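Side-chain contacts in Maltose/maltodextrin transport permease homologue (Bdellovibrio bacteriovorus HD100, PDB 6FFL), which binds maltotriose as the MalE-like solute-binding domain fused to MalF, the membrane subunit of a probable maltose/maltodextrin ABC transporter: residues H9-I12 / V18-E21; L61-S66 / I108-G113; L96-P99 / K104-M107. All coordinates share one frame; numbering follows the deposited sequence. Where two conformers were deposited one is given.

Interaction 1: residues H9-I12 / V18-E21; sequences HQMI and VLAE. With GLC (alpha-D-glucopyranose), chain B.
The imidazole of His-9 does two jobs at right angles to each other. Over one face sits a methyl of Leu-19, whose CD2 lies 3.9 Å from the ring centroid of His-9, a CH-pi contact displaced toward the CD2–NE2 rim. At the edge, exactly in the ring plane, Met-11 N donates a 3.0 Å hydrogen bond to His-9 ND1, and this bond fixes the rotation of the imidazole. A chi1 of 63° places CG of His-9 between its own backbone N and carbonyl carbon, bringing ND1 round to the N-H of Met-11, two residues on. Met-11 comes across Leu-19 at about a right angle, and its SD rests 3.9 Å from Leu-19 CB.

This is the first beta-alpha unit of a periplasmic binding protein lobe: strand 4-9 ends at His-9, the chain turns, and Ile-12 stands at the N-cap of helix 13-29. The turn is also part of the sugar pocket. Gln-10 O accepts hydrogen bonds from two hydroxyls of the chain B glucose, with GLC O2 2.7 Å from Gln-10 O and O1 more distant. Ile-12 N gives the same O2 a weak bond, and Gln-10 NE2 gives O3 another, also weak; Thr-42 OG1 is a second partner for that amide nitrogen. Tyr-63, on the neighbouring strand, packs against His-9, Gln-10 and Met-11.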
loop_
_atom_site.group_PDB
_atom_site.type_symbol
_atom_site.label_atom_id
_atom_site.label_comp_id
_atom_site.label_asym_id
_atom_site.label_seq_id
_atom_site.Cartn_x
_atom_site.Cartn_y
_atom_site.Cartn_z
ATOM N N HIS A 9 7.331 12.502 -0.826
ATOM C CA HIS A 9 6.650 11.295 -1.284
ATOM C C HIS A 9 7.188 10.086 -0.534
ATOM O O HIS A 9 8.214 10.158 0.150
ATOM C CB HIS A 9 6.850 11.104 -2.781
ATOM C CG HIS A 9 8.284 10.893 -3.145
ATOM N ND1 HIS A 9 8.895 9.661 -3.052
ATOM C CD2 HIS A 9 9.246 11.766 -3.525
ATOM C CE1 HIS A 9 10.166 9.778 -3.398
ATOM N NE2 HIS A 9 10.404 11.044 -3.693
ATOM N N GLN A 10 6.507 8.947 -0.699
ATOM C CA GLN A 10 6.926 7.699 -0.072
ATOM C C GLN A 10 7.201 6.613 -1.120
ATOM O O GLN A 10 6.958 5.421 -0.890
ATOM C CB GLN A 10 5.895 7.230 0.968
ATOM C CG GLN A 10 4.408 7.314 0.559
ATOM C CD GLN A 10 4.070 6.326 -0.540
ATOM O OE1 GLN A 10 4.194 6.641 -1.734
ATOM N NE2 GLN A 10 3.667 5.113 -0.149
ATOM N N MET A 11 7.754 7.010 -2.272
ATOM C CA MET A 11 7.977 6.086 -3.386
ATOM C C MET A 11 9.196 5.198 -3.169
ATOM O O MET A 11 10.304 5.688 -2.929
ATOM C CB MET A 11 8.161 6.854 -4.698
ATOM C CG MET A 11 6.927 7.590 -5.160
ATOM S SD MET A 11 7.177 8.198 -6.842
ATOM C CE MET A 11 5.784 9.319 -6.979
ATOM N N ILE A 12 8.989 3.887 -3.352
ATOM C CA ILE A 12 10.052 2.902 -3.312
ATOM C C ILE A 12 11.076 3.158 -4.425
ATOM O O ILE A 12 10.800 3.835 -5.423
ATOM C CB ILE A 12 9.411 1.510 -3.453
ATOM C CG1 ILE A 12 10.353 0.393 -3.014
ATOM C CG2 ILE A 12 8.946 1.285 -4.895
ATOM C CD1 ILE A 12 9.738 -0.989 -3.203
ATOM N N VAL A 18 11.794 6.446 -11.476
ATOM C CA VAL A 18 10.950 6.962 -12.548
ATOM C C VAL A 18 10.569 8.410 -12.269
ATOM O O VAL A 18 10.590 9.257 -13.176
ATOM C CB VAL A 18 9.713 6.064 -12.732
ATOM C CG1 VAL A 18 8.768 6.656 -13.762
ATOM C CG2 VAL A 18 10.143 4.641 -13.122
ATOM N N LEU A 19 10.236 8.722 -11.014
ATOM C CA LEU A 19 9.951 10.108 -10.643
ATOM C C LEU A 19 11.101 11.034 -11.021
ATOM O O LEU A 19 10.888 12.113 -11.589
ATOM C CB LEU A 19 9.661 10.205 -9.141
ATOM C CG LEU A 19 9.416 11.614 -8.615
ATOM C CD1 LEU A 19 8.170 12.201 -9.243
ATOM C CD2 LEU A 19 9.279 11.582 -7.094
ATOM N N ALA A 20 12.333 10.620 -10.726
ATOM C CA ALA A 20 13.487 11.447 -11.060
ATOM C C ALA A 20 13.568 11.713 -12.560
ATOM O O ALA A 20 13.864 12.837 -12.982
ATOM C CB ALA A 20 14.771 10.786 -10.561
ATOM N N GLU A 21 13.316 10.690 -13.384
ATOM C CA GLU A 21 13.324 10.900 -14.828
ATOM C C GLU A 21 12.227 11.875 -15.243
ATOM O O GLU A 21 12.457 12.771 -16.065
ATOM C CB GLU A 21 13.162 9.564 -15.556
ATOM C CG GLU A 21 13.014 9.683 -17.068
ATOM C CD GLU A 21 12.971 8.335 -17.774
ATOM O OE1 GLU A 21 13.195 7.294 -17.117
ATOM O OE2 GLU A 21 12.719 8.316 -18.997
HETATM C C1 GLC B . 7.373 1.461 -0.452
HETATM C C2 GLC B . 6.172 1.848 -1.321
HETATM C C3 GLC B . 4.929 2.079 -0.473
HETATM C C4 GLC B . 4.682 0.908 0.479
HETATM C C5 GLC B . 5.951 0.602 1.287
HETATM C C6 GLC B . 5.774 -0.649 2.147
HETATM O O1 GLC B . 7.767 2.584 0.339
HETATM O O2 GLC B . 6.438 3.063 -2.026
HETATM O O3 GLC B . 3.804 2.297 -1.352
HETATM O O4 GLC B . 3.586 1.271 1.343
HETATM O O5 GLC B . 7.058 0.355 0.414
HETATM O O6 GLC B . 6.910 -0.824 3.006
#

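Interaction 2: residues L61-S66 / I108-G113; sequences LVYGPS and IGDAVG. With GLC (alpha-D-glucopyranose), chain C.
Tyr-63 and Asp-110 lie on backbones well apart, their CA atoms separated by 10.0 Å, with Tyr-63 in the extended strand 61-65 and Asp-110, at psi -8°, where the chain bends between strand 104-109 and strand 111-112. Their side chains span the gap. With CG anti to the backbone N (chi1 177°), the phenol of Tyr-63 is carried out from its strand to the 108-113 segment, and its OH donates a hydrogen bond to Asp-110 OD1 at 2.8 Å. The acceptor is the syn lone pair of OD1, on the side of the other carboxylate oxygen.

Ring and carboxylate planes stand perpendicular. OD1 lies at the edge of the ring, close to its plane, so that Asp-110 OD1 is also 3.4 Å from Tyr-63 CE2. A water completes a closed triangle by donating to both sides: it is 3.0 Å from Tyr-63 OH and 2.7 Å from Asp-110 OD2. The buried phenol oxygen therefore both gives and receives a bond, and each carboxylate oxygen has a donor. Tyr-272 meets the Tyr-63 ring with its plane inclined to it.

Further along the same strand, Pro-65 touches the chain C glucose with the CB-CG side of its ring, Pro-65 CG 3.3 Å from GLC O3; Asn-114, just past the second segment, hydrogen-bonds sugar through OD1. The run from strand 104-109 to strand 116-121 passes from one central sheet to the other, one of the inter-lobe crossovers of a class II periplasmic binding protein, with the sugar bound beside it.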
loop_
_atom_site.group_PDB
_atom_site.type_symbol
_atom_site.label_atom_id
_atom_site.label_comp_id
_atom_site.label_asym_id
_atom_site.label_seq_id
_atom_site.Cartn_x
_atom_site.Cartn_y
_atom_site.Cartn_z
ATOM N N LEU A 61 3.708 19.917 -2.734
ATOM C CA LEU A 61 3.057 18.675 -3.119
ATOM C C LEU A 61 3.452 17.568 -2.154
ATOM O O LEU A 61 4.618 17.463 -1.766
ATOM C CB LEU A 61 3.440 18.265 -4.552
ATOM C CG LEU A 61 2.643 18.945 -5.669
ATOM C CD1 LEU A 61 3.369 18.813 -6.994
ATOM C CD2 LEU A 61 1.248 18.340 -5.760
ATOM N N VAL A 62 2.480 16.738 -1.779
ATOM C CA VAL A 62 2.725 15.550 -0.964
ATOM C C VAL A 62 2.061 14.362 -1.650
ATOM O O VAL A 62 0.962 14.489 -2.196
ATOM C CB VAL A 62 2.230 15.733 0.492
ATOM C CG1 VAL A 62 0.723 16.021 0.551
ATOM C CG2 VAL A 62 2.595 14.515 1.338
ATOM N N TYR A 63 2.749 13.216 -1.667
ATOM C CA TYR A 63 2.302 12.041 -2.417
ATOM C C TYR A 63 2.298 10.833 -1.497
ATOM O O TYR A 63 3.335 10.499 -0.926
ATOM C CB TYR A 63 3.222 11.770 -3.607
ATOM C CG TYR A 63 2.894 10.523 -4.413
ATOM C CD1 TYR A 63 3.396 9.265 -4.045
ATOM C CD2 TYR A 63 2.106 10.609 -5.559
ATOM C CE1 TYR A 63 3.101 8.123 -4.797
ATOM C CE2 TYR A 63 1.819 9.485 -6.325
ATOM C CZ TYR A 63 2.317 8.249 -5.942
ATOM O OH TYR A 63 2.019 7.135 -6.705
ATOM N N GLY A 64 1.158 10.156 -1.395
ATOM C CA GLY A 64 1.085 8.940 -0.602
ATOM C C GLY A 64 -0.268 8.266 -0.699
ATOM O O GLY A 64 -1.146 8.688 -1.466
ATOM N N PRO A 65 -0.481 7.241 0.129
ATOM C CA PRO A 65 -1.688 6.410 -0.009
ATOM C C PRO A 65 -2.959 7.203 0.240
ATOM O O PRO A 65 -2.972 8.184 0.985
ATOM C CB PRO A 65 -1.511 5.325 1.062
ATOM C CG PRO A 65 -0.079 5.414 1.508
ATOM C CD PRO A 65 0.399 6.800 1.229
ATOM N N SER A 66 -4.048 6.739 -0.373
ATOM C CA SER A 66 -5.268 7.532 -0.364
ATOM C C SER A 66 -5.879 7.707 1.021
ATOM O O SER A 66 -6.616 8.677 1.215
ATOM C CB SER A 66 -6.295 6.929 -1.313
ATOM O OG SER A 66 -6.471 5.570 -1.049
ATOM N N ILE A 108 -5.210 13.193 -6.307
ATOM C CA ILE A 108 -5.293 12.507 -7.594
ATOM C C ILE A 108 -4.086 11.587 -7.732
ATOM O O ILE A 108 -2.934 12.039 -7.649
ATOM C CB ILE A 108 -5.388 13.476 -8.790
ATOM C CG1 ILE A 108 -5.279 12.687 -10.091
ATOM C CG2 ILE A 108 -4.307 14.563 -8.733
ATOM C CD1 ILE A 108 -6.534 11.895 -10.392
ATOM N N GLY A 109 -4.353 10.300 -7.944
ATOM C CA GLY A 109 -3.299 9.324 -8.104
ATOM C C GLY A 109 -2.933 9.089 -9.558
ATOM O O GLY A 109 -3.735 9.310 -10.462
ATOM N N ASP A 110 -1.691 8.634 -9.755
ATOM C CA ASP A 110 -1.182 8.350 -11.085
ATOM C C ASP A 110 -1.357 6.892 -11.481
ATOM O O ASP A 110 -1.113 6.544 -12.642
ATOM C CB ASP A 110 0.298 8.756 -11.185
ATOM C CG ASP A 110 1.163 8.191 -10.055
ATOM O OD1 ASP A 110 0.630 7.802 -8.990
ATOM O OD2 ASP A 110 2.403 8.157 -10.236
ATOM N N ALA A 111 -1.790 6.042 -10.554
ATOM C CA ALA A 111 -1.992 4.631 -10.843
ATOM C C ALA A 111 -3.131 4.129 -9.971
ATOM O O ALA A 111 -3.643 4.840 -9.107
ATOM C CB ALA A 111 -0.707 3.817 -10.605
ATOM N N VAL A 112 -3.545 2.899 -10.210
ATOM C CA VAL A 112 -4.546 2.252 -9.374
ATOM C C VAL A 112 -3.988 0.902 -8.957
ATOM O O VAL A 112 -3.380 0.191 -9.765
ATOM C CB VAL A 112 -5.900 2.114 -10.110
ATOM C CG1 VAL A 112 -6.849 1.188 -9.373
ATOM C CG2 VAL A 112 -6.544 3.504 -10.279
ATOM N N GLY A 113 -4.165 0.558 -7.688
ATOM C CA GLY A 113 -3.675 -0.719 -7.203
ATOM C C GLY A 113 -3.408 -0.617 -5.717
ATOM O O GLY A 113 -4.348 -0.571 -4.925
HETATM C C1 GLC C . 2.570 0.291 1.267
HETATM C C2 GLC C . 1.228 0.911 0.897
HETATM C C3 GLC C . 0.643 1.758 2.015
HETATM C C4 GLC C . 0.623 0.915 3.286
HETATM C C5 GLC C . 2.038 0.430 3.591
HETATM C C6 GLC C . 2.069 -0.419 4.867
HETATM O O2 GLC C . 1.422 1.701 -0.291
HETATM O O3 GLC C . -0.698 2.134 1.653
HETATM O O4 GLC C . 0.177 1.708 4.375
HETATM O O5 GLC C . 2.467 -0.391 2.510
HETATM O O6 GLC C . 3.430 -0.560 5.332
HETATM O O HOH W 1 4.239 6.812 -8.755
#

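Interaction 3: residues L96-P99 / K104-M107; sequences LAAP and KHYM
A short antiparallel hairpin, strand 100-101 against strand 104-109, carries this contact: residues 96-99 lead into its first strand and face the opening residues of its second. Residues 96-99 and 104-107 share no direct hydrogen bond; close backbone and imidazole contacts and three waters fill that role. The imidazole of His-105 presents an edge to the opposite backbone, its CD2 3.2 Å from Ala-98 O and 3.7 Å from Ala-98 CB. The carbonyl oxygen sits near the ring plane, and one water links the pair, 3.0 Å from Ala-98 O and 2.9 Å from His-105 NE2. On the ring's other nitrogen, ND1 is hydrogen-bonded to Asp-82, while Phe-90 stacks on the imidazole.

The remaining two waters gather at Pro-99 O. One, 2.8 Å from Pro-99 O, accepts from Tyr-106 N and also lies within donating distance of Lys-104 O. The other accepts from Met-107 N at 3.1 Å. More acceptors surround these waters than they have protons to give, so their donor bonds cannot all be made at once. Met-107 offers mainly its backbone here, with O 3.6 Å from Ala-98 CA, while its side chain packs on Thr-269, Ser-273 and Val-69.

Held by Asp-82 at ND1 and by water at NE2, the ring of His-105 keeps its CD2 edge close to Ala-98 O, and its hydrogen-bonded link to that carbonyl runs through the water.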
loop_
_atom_site.group_PDB
_atom_site.type_symbol
_atom_site.label_atom_id
_atom_site.label_comp_id
_atom_site.label_asym_id
_atom_site.label_seq_id
_atom_site.Cartn_x
_atom_site.Cartn_y
_atom_site.Cartn_z
ATOM N N LEU A 96 -11.152 5.119 -8.221
ATOM C CA LEU A 96 -10.255 4.669 -7.156
ATOM C C LEU A 96 -9.020 5.545 -7.029
ATOM O O LEU A 96 -8.400 5.582 -5.961
ATOM C CB LEU A 96 -9.822 3.223 -7.410
ATOM C CG LEU A 96 -10.872 2.152 -7.115
ATOM C CD1 LEU A 96 -10.416 0.819 -7.709
ATOM C CD2 LEU A 96 -11.109 2.029 -5.612
ATOM N N ALA A 97 -8.650 6.254 -8.090
ATOM C CA ALA A 97 -7.503 7.145 -8.042
ATOM C C ALA A 97 -7.851 8.527 -7.522
ATOM O O ALA A 97 -6.946 9.344 -7.345
ATOM C CB ALA A 97 -6.889 7.291 -9.430
ATOM N N ALA A 98 -9.129 8.817 -7.296
ATOM C CA ALA A 98 -9.553 10.123 -6.783
ATOM C C ALA A 98 -10.666 9.921 -5.770
ATOM O O ALA A 98 -11.808 10.332 -5.994
ATOM C CB ALA A 98 -10.005 11.027 -7.930
ATOM N N PRO A 99 -10.359 9.294 -4.627
ATOM C CA PRO A 99 -11.406 9.011 -3.638
ATOM C C PRO A 99 -11.983 10.303 -3.090
ATOM O O PRO A 99 -11.252 11.254 -2.816
ATOM C CB PRO A 99 -10.670 8.224 -2.546
ATOM C CG PRO A 99 -9.233 8.623 -2.685
ATOM C CD PRO A 99 -9.029 8.853 -4.174
ATOM N N LYS A 104 -15.565 16.238 -1.607
ATOM C CA LYS A 104 -14.538 16.901 -2.401
ATOM C C LYS A 104 -13.411 15.936 -2.741
ATOM O O LYS A 104 -13.235 14.890 -2.104
ATOM C CB LYS A 104 -13.950 18.117 -1.669
ATOM C CG LYS A 104 -14.963 19.238 -1.424
ATOM C CD LYS A 104 -14.454 20.257 -0.411
ATOM C CE LYS A 104 -15.605 20.895 0.361
ATOM N NZ LYS A 104 -15.185 22.132 1.084
ATOM N N HIS A 105 -12.620 16.330 -3.741
ATOM C CA HIS A 105 -11.442 15.580 -4.177
ATOM C C HIS A 105 -10.192 16.226 -3.590
ATOM O O HIS A 105 -9.831 17.336 -3.980
ATOM C CB HIS A 105 -11.322 15.564 -5.699
ATOM C CG HIS A 105 -12.352 14.734 -6.398
ATOM N ND1 HIS A 105 -13.407 15.288 -7.089
ATOM C CD2 HIS A 105 -12.467 13.391 -6.550
ATOM C CE1 HIS A 105 -14.138 14.324 -7.623
ATOM N NE2 HIS A 105 -13.590 13.165 -7.311
ATOM N N TYR A 106 -9.494 15.516 -2.701
ATOM C CA TYR A 106 -8.269 16.064 -2.138
ATOM C C TYR A 106 -7.006 15.438 -2.719
ATOM O O TYR A 106 -5.905 15.898 -2.398
ATOM C CB TYR A 106 -8.269 15.905 -0.602
ATOM C CG TYR A 106 -9.286 16.807 0.087
ATOM C CD1 TYR A 106 -9.008 18.148 0.317
ATOM C CD2 TYR A 106 -10.510 16.308 0.511
ATOM C CE1 TYR A 106 -9.936 18.978 0.957
ATOM C CE2 TYR A 106 -11.442 17.124 1.137
ATOM C CZ TYR A 106 -11.148 18.448 1.358
ATOM O OH TYR A 106 -12.076 19.244 1.983
ATOM N N MET A 107 -7.132 14.414 -3.566
ATOM C CA MET A 107 -5.979 13.671 -4.043
ATOM C C MET A 107 -6.243 13.192 -5.465
ATOM O O MET A 107 -7.372 12.815 -5.788
ATOM C CB MET A 107 -5.694 12.466 -3.130
ATOM C CG MET A 107 -4.704 11.488 -3.704
ATOM S SD MET A 107 -4.383 10.062 -2.649
ATOM C CE MET A 107 -3.489 10.821 -1.282
HETATM O O HOH W 2 -13.622 10.395 -8.323
HETATM O O HOH W 3 -9.700 12.942 -4.429
HETATM O O HOH W 4 -10.937 13.528 -1.295
#

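In the fold
All three contacts lie on or beside the central sheet of one lobe, and their chemistry follows their depth. Interactions 1 and 2 are fully buried and both reach the sugar; Tyr-63 joins them, with Gln-10 CG on Gly-64 as a further touch. Interaction 1 is apolar and CH-pi across its segments, while Gln-10 and Ile-12 of the same turn bond the sugar, whereas interaction 2 rests on a single buried hydrogen bond with one bridging water. Interaction 3, partly buried and away from the sugar, relies on waters. It shares strand 104-109 with interaction 2: Gly-109 N probably bonds to Ala-97 O, and Met-107 packs on residues 64-66. Interactions 1 and 3 do not touch.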